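Local coordinates for xylose isomerase-like TIM barrel domain-containing protein (Parabacteroides distasonis, PDB 4KW2) that is of unknown function but adopts a xylose isomerase-like TIM barrel and may therefore act as a sugar isomerase or epimerase-like enzyme, at residues W216-G219 and I220-K224; N228-R232 and Q233-G237. All coordinates share one frame; numbering follows the deposited sequence.

Both contacts belong to helix 222-232 of the TIM barrel, one at each end. Contact 1 (216-219 with 220-224) is the turn that leads from the loop after strand 199-204 into the helix; contact 2 (228-232 with 233-237) closes the helix and hands the chain on to strand 238-241. Their centres lie about 16 Å apart, yet they touch where Ile220 CD1 packs 3.8 Å from Asn228 ND2. Contact 1, about 23 Å from the centre of the chain, carries a sulfate ion, probably from the crystallisation liquor, and meets a second subunit. Contact 2, about 16 Å from that centre, touches no other subunit of the assembly.

Contact 1 of 2, residues W216-G219 and I220-K224. With SO4 (sulfate ion), chain F.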
loop_
_atom_site.group_PDB
_atom_site.type_symbol
_atom_site.label_atom_id
_atom_site.label_comp_id
_atom_site.label_asym_id
_atom_site.label_seq_id
_atom_site.Cartn_x
_atom_site.Cartn_y
_atom_site.Cartn_z
ATOM N N TRP A 216 -13.530 -3.033 11.349
ATOM C CA TRP A 216 -14.923 -2.692 11.059
ATOM C C TRP A 216 -15.523 -1.917 12.225
ATOM O O TRP A 216 -15.007 -1.956 13.350
ATOM C CB TRP A 216 -15.753 -3.949 10.776
ATOM C CG TRP A 216 -15.918 -4.813 11.969
ATOM C CD1 TRP A 216 -16.973 -4.829 12.830
ATOM C CD2 TRP A 216 -14.980 -5.765 12.460
ATOM N NE1 TRP A 216 -16.751 -5.743 13.831
ATOM C CE2 TRP A 216 -15.532 -6.332 13.625
ATOM C CE3 TRP A 216 -13.729 -6.202 12.023
ATOM C CZ2 TRP A 216 -14.874 -7.321 14.357
ATOM C CZ3 TRP A 216 -13.075 -7.170 12.752
ATOM C CH2 TRP A 216 -13.650 -7.726 13.903
ATOM N N GLY A 217 -16.612 -1.210 11.949
ATOM C CA GLY A 217 -17.281 -0.415 12.975
ATOM C C GLY A 217 -18.784 -0.353 12.821
ATOM O O GLY A 217 -19.408 0.616 13.246
ATOM N N THR A 218 -19.365 -1.391 12.232
ATOM C CA THR A 218 -20.805 -1.458 12.026
ATOM C C THR A 218 -21.334 -2.806 12.500
ATOM O O THR A 218 -20.648 -3.821 12.402
ATOM C CB THR A 218 -21.160 -1.244 10.541
ATOM O OG1 THR A 218 -20.541 -2.254 9.741
ATOM C CG2 THR A 218 -20.666 0.125 10.057
ATOM N N GLY A 219 -22.549 -2.798 13.035
ATOM C CA GLY A 219 -23.247 -4.017 13.426
ATOM C C GLY A 219 -23.847 -4.760 12.248
ATOM O O GLY A 219 -24.037 -5.973 12.308
ATOM N N ILE A 220 -24.164 -4.033 11.183
ATOM C CA ILE A 220 -24.702 -4.635 9.955
ATOM C C ILE A 220 -23.605 -4.711 8.891
ATOM O O ILE A 220 -22.528 -4.156 9.084
ATOM C CB ILE A 220 -25.920 -3.840 9.426
ATOM C CG1 ILE A 220 -25.539 -2.405 9.036
ATOM C CG2 ILE A 220 -27.025 -3.817 10.477
ATOM C CD1 ILE A 220 -26.704 -1.585 8.518
ATOM N N LEU A 221 -23.873 -5.399 7.780
ATOM C CA LEU A 221 -22.920 -5.465 6.665
ATOM C C LEU A 221 -22.397 -4.066 6.357
ATOM O O LEU A 221 -23.193 -3.153 6.188
ATOM C CB LEU A 221 -23.570 -6.034 5.403
ATOM C CG LEU A 221 -23.638 -7.546 5.178
ATOM C CD1 LEU A 221 -24.285 -7.805 3.827
ATOM C CD2 LEU A 221 -22.268 -8.199 5.230
ATOM N N PRO A 222 -21.062 -3.888 6.290
ATOM C CA PRO A 222 -20.514 -2.542 6.108
ATOM C C PRO A 222 -21.026 -1.804 4.877
ATOM O O PRO A 222 -21.193 -0.584 4.917
ATOM C CB PRO A 222 -19.004 -2.789 5.993
ATOM C CG PRO A 222 -18.781 -4.023 6.787
ATOM C CD PRO A 222 -19.997 -4.874 6.547
ATOM N N VAL A 223 -21.242 -2.533 3.785
ATOM C CA VAL A 223 -21.759 -1.925 2.564
ATOM C C VAL A 223 -23.200 -1.437 2.763
ATOM O O VAL A 223 -23.594 -0.427 2.181
ATOM C CB VAL A 223 -21.674 -2.889 1.359
ATOM C CG1 VAL A 223 -22.624 -4.072 1.525
ATOM C CG2 VAL A 223 -21.957 -2.151 0.056
ATOM N N LYS A 224 -23.981 -2.154 3.577
ATOM C CA LYS A 224 -25.351 -1.733 3.885
ATOM C C LYS A 224 -25.330 -0.440 4.698
ATOM O O LYS A 224 -26.089 0.490 4.420
ATOM C CB LYS A 224 -26.113 -2.815 4.659
ATOM C CG LYS A 224 -26.717 -3.926 3.811
ATOM C CD LYS A 224 -27.725 -4.730 4.628
ATOM C CE LYS A 224 -28.706 -5.520 3.771
ATOM N NZ LYS A 224 -28.395 -6.977 3.720
HETATM S S SO4 F . -24.615 0.221 12.082
HETATM O O1 SO4 F . -25.659 0.517 11.073
HETATM O O2 SO4 F . -24.310 -1.222 12.063
HETATM O O3 SO4 F . -23.387 0.989 11.781
HETATM O O4 SO4 F . -25.112 0.599 13.425
#
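Between Thr218 and Ile220 the chain turns through Gly219, so that the backbone N atoms of Gly219 and Ile220 converge on one side while Ile220 O swings back toward the threonine. Thr218 OG1 donates a hydrogen bond of 2.8 Å to Ile220 O, arriving almost head-on to the carbonyl (163° at the oxygen). A chi1 of 60° sets the hydroxyl between backbone N and C, facing the start of helix 222-232, and brings OG1 over a face of the Pro222 ring, 3.6 Å from Pro222 CA. Proline suits this first helical turn, where its nitrogen needs no intrahelical acceptor; Leu221 before it is the N-cap. On the sulfate side, Ile220 N reaches O2 at 2.9 Å, and Gly219 N makes a weak, bent bond to the same oxygen. Thr218 CG2 lies 3.3 Å from sulfate O3, and Ile220 CD1 runs alongside O1 at 3.5 Å, giving the anion an apolar flank. Trp216 turns instead to a second subunit, stacking on its Phe55 and bonding through NE1 to its Tyr100. Two amides facing one sulfate oxygen, one only weakly, suggest that this turn, tied by Thr218, can hold an anion, though a probable crystallisation ion proves no natural ligand.

Contact 2 of 2, residues N228-R232 and Q233-G237; sequences NELKR and QHFNG
Three backbone hydrogen bonds tie Gln233, His234 and Phe235 to the last turn of helix 222-232. The bond from Phe235 N to Leu230 O, 3.0 Å, is nearly straight (165° at the hydrogen), while Gln233 N keeps the helical pattern by reaching Glu229 O at 2.9 Å. His234 N, 3.0 Å from Lys231 O, comes from well above that carbonyl's plane rather than along a lone pair. With His234 at positive phi, this is a Schellman motif, here built on a non-glycine residue whose imidazole is turned outward, as suits a polar side chain at an exposed bend. The apolar residue after it points back to the helix: Phe235 has CG anti to its N (chi1 177°), and its CB lies 3.9 Å from Leu230 CD2, the two side chains running side by side. Such a hydrophobic pair across the turn commonly accompanies the motif. The chain then folds over the ring of Phe235, with Gly237 N over its centre, 3.5 Å above the plane. Glu229 and Gln233, one turn apart, also run side by side, with carboxylate and amide planes 41° apart. Farther out, Leu230 packs on Trp22, Glu229 on Trp181 and Leu189, and Gln233 NE2 makes a weak bond to Leu189 O. Gly237, hydrogen-bonded through its backbone to Lys23 of strand 23-27, leads into strand 238-241, which closes the barrel between strands 199-204 and 23-27.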
loop_
_atom_site.group_PDB
_atom_site.type_symbol
_atom_site.label_atom_id
_atom_site.label_comp_id
_atom_site.label_asym_id
_atom_site.label_seq_id
_atom_site.Cartn_x
_atom_site.Cartn_y
_atom_site.Cartn_z
ATOM N N ASN A 228 -26.723 3.277 3.578
ATOM C CA ASN A 228 -27.620 3.992 4.488
ATOM C C ASN A 228 -27.143 5.406 4.777
ATOM O O ASN A 228 -27.957 6.330 4.822
ATOM C CB ASN A 228 -27.782 3.234 5.806
ATOM C CG ASN A 228 -28.545 1.935 5.644
ATOM O OD1 ASN A 228 -29.098 1.652 4.583
ATOM N ND2 ASN A 228 -28.572 1.133 6.695
ATOM N N GLU A 229 -25.833 5.575 4.963
ATOM C CA GLU A 229 -25.271 6.902 5.218
ATOM C C GLU A 229 -25.372 7.802 4.000
ATOM O O GLU A 229 -25.682 8.982 4.124
ATOM C CB GLU A 229 -23.815 6.821 5.666
ATOM C CG GLU A 229 -23.663 6.420 7.119
ATOM C CD GLU A 229 -22.411 6.966 7.776
ATOM O OE1 GLU A 229 -21.786 7.914 7.237
ATOM O OE2 GLU A 229 -22.052 6.434 8.849
ATOM N N LEU A 230 -25.100 7.246 2.829
ATOM C CA LEU A 230 -25.256 7.997 1.600
ATOM C C LEU A 230 -26.701 8.468 1.445
ATOM O O LEU A 230 -26.932 9.606 1.054
ATOM C CB LEU A 230 -24.839 7.158 0.390
ATOM C CG LEU A 230 -23.354 6.828 0.264
ATOM C CD1 LEU A 230 -23.144 6.001 -0.992
ATOM C CD2 LEU A 230 -22.501 8.087 0.232
ATOM N N LYS A 231 -27.661 7.594 1.747
ATOM C CA LYS A 231 -29.079 7.966 1.729
ATOM C C LYS A 231 -29.374 9.092 2.715
ATOM O O LYS A 231 -30.056 10.057 2.374
ATOM C CB LYS A 231 -29.977 6.770 2.070
ATOM C CG LYS A 231 -30.530 6.014 0.869
ATOM C CD LYS A 231 -31.790 5.237 1.238
ATOM C CE LYS A 231 -33.019 6.141 1.304
ATOM N NZ LYS A 231 -34.176 5.510 2.002
ATOM N N ARG A 232 -28.844 8.957 3.928
ATOM C CA ARG A 232 -29.076 9.941 4.985
ATOM C C ARG A 232 -28.494 11.306 4.618
ATOM O O ARG A 232 -29.098 12.331 4.901
ATOM C CB ARG A 232 -28.527 9.450 6.334
ATOM C CG ARG A 232 -29.328 8.295 6.929
ATOM C CD ARG A 232 -29.170 8.180 8.436
ATOM N NE ARG A 232 -27.809 7.863 8.854
ATOM C CZ ARG A 232 -27.329 6.628 8.977
ATOM N NH1 ARG A 232 -28.095 5.579 8.702
ATOM N NH2 ARG A 232 -26.078 6.442 9.369
ATOM N N GLN A 233 -27.336 11.319 3.970
ATOM C CA GLN A 233 -26.724 12.574 3.520
ATOM C C GLN A 233 -27.229 13.035 2.152
ATOM O O GLN A 233 -26.774 14.052 1.636
ATOM C CB GLN A 233 -25.202 12.443 3.502
ATOM C CG GLN A 233 -24.606 12.393 4.898
ATOM C CD GLN A 233 -23.112 12.148 4.898
ATOM O OE1 GLN A 233 -22.590 11.460 5.778
ATOM N NE2 GLN A 233 -22.410 12.714 3.915
ATOM N N HIS A 234 -28.178 12.296 1.580
ATOM C CA HIS A 234 -28.755 12.616 0.279
ATOM C C HIS A 234 -27.666 12.825 -0.774
ATOM O O HIS A 234 -27.716 13.765 -1.565
ATOM C CB HIS A 234 -29.666 13.843 0.377
ATOM C CG HIS A 234 -30.536 14.046 -0.824
ATOM N ND1 HIS A 234 -30.245 14.970 -1.807
ATOM C CD2 HIS A 234 -31.684 13.439 -1.207
ATOM C CE1 HIS A 234 -31.178 14.925 -2.740
ATOM N NE2 HIS A 234 -32.064 14.006 -2.400
ATOM N N PHE A 235 -26.676 11.942 -0.771
ATOM C CA PHE A 235 -25.635 11.980 -1.775
ATOM C C PHE A 235 -26.273 11.629 -3.105
ATOM O O PHE A 235 -26.970 10.627 -3.209
ATOM C CB PHE A 235 -24.525 10.989 -1.433
ATOM C CG PHE A 235 -23.445 10.911 -2.470
ATOM C CD1 PHE A 235 -22.514 11.929 -2.598
ATOM C CD2 PHE A 235 -23.363 9.821 -3.325
ATOM C CE1 PHE A 235 -21.515 11.859 -3.553
ATOM C CE2 PHE A 235 -22.364 9.749 -4.282
ATOM C CZ PHE A 235 -21.440 10.769 -4.393
ATOM N N ASN A 236 -26.062 12.472 -4.106
ATOM C CA ASN A 236 -26.575 12.204 -5.446
ATOM C C ASN A 236 -25.518 12.393 -6.536
ATOM O O ASN A 236 -25.841 12.651 -7.682
ATOM C CB ASN A 236 -27.827 13.050 -5.726
ATOM C CG ASN A 236 -27.591 14.538 -5.554
ATOM O OD1 ASN A 236 -26.451 14.999 -5.459
ATOM N ND2 ASN A 236 -28.675 15.300 -5.508
ATOM N N GLY A 237 -24.252 12.239 -6.168
ATOM C CA GLY A 237 -23.161 12.342 -7.118
ATOM C C GLY A 237 -22.769 10.981 -7.645
ATOM O O GLY A 237 -23.592 10.075 -7.733
#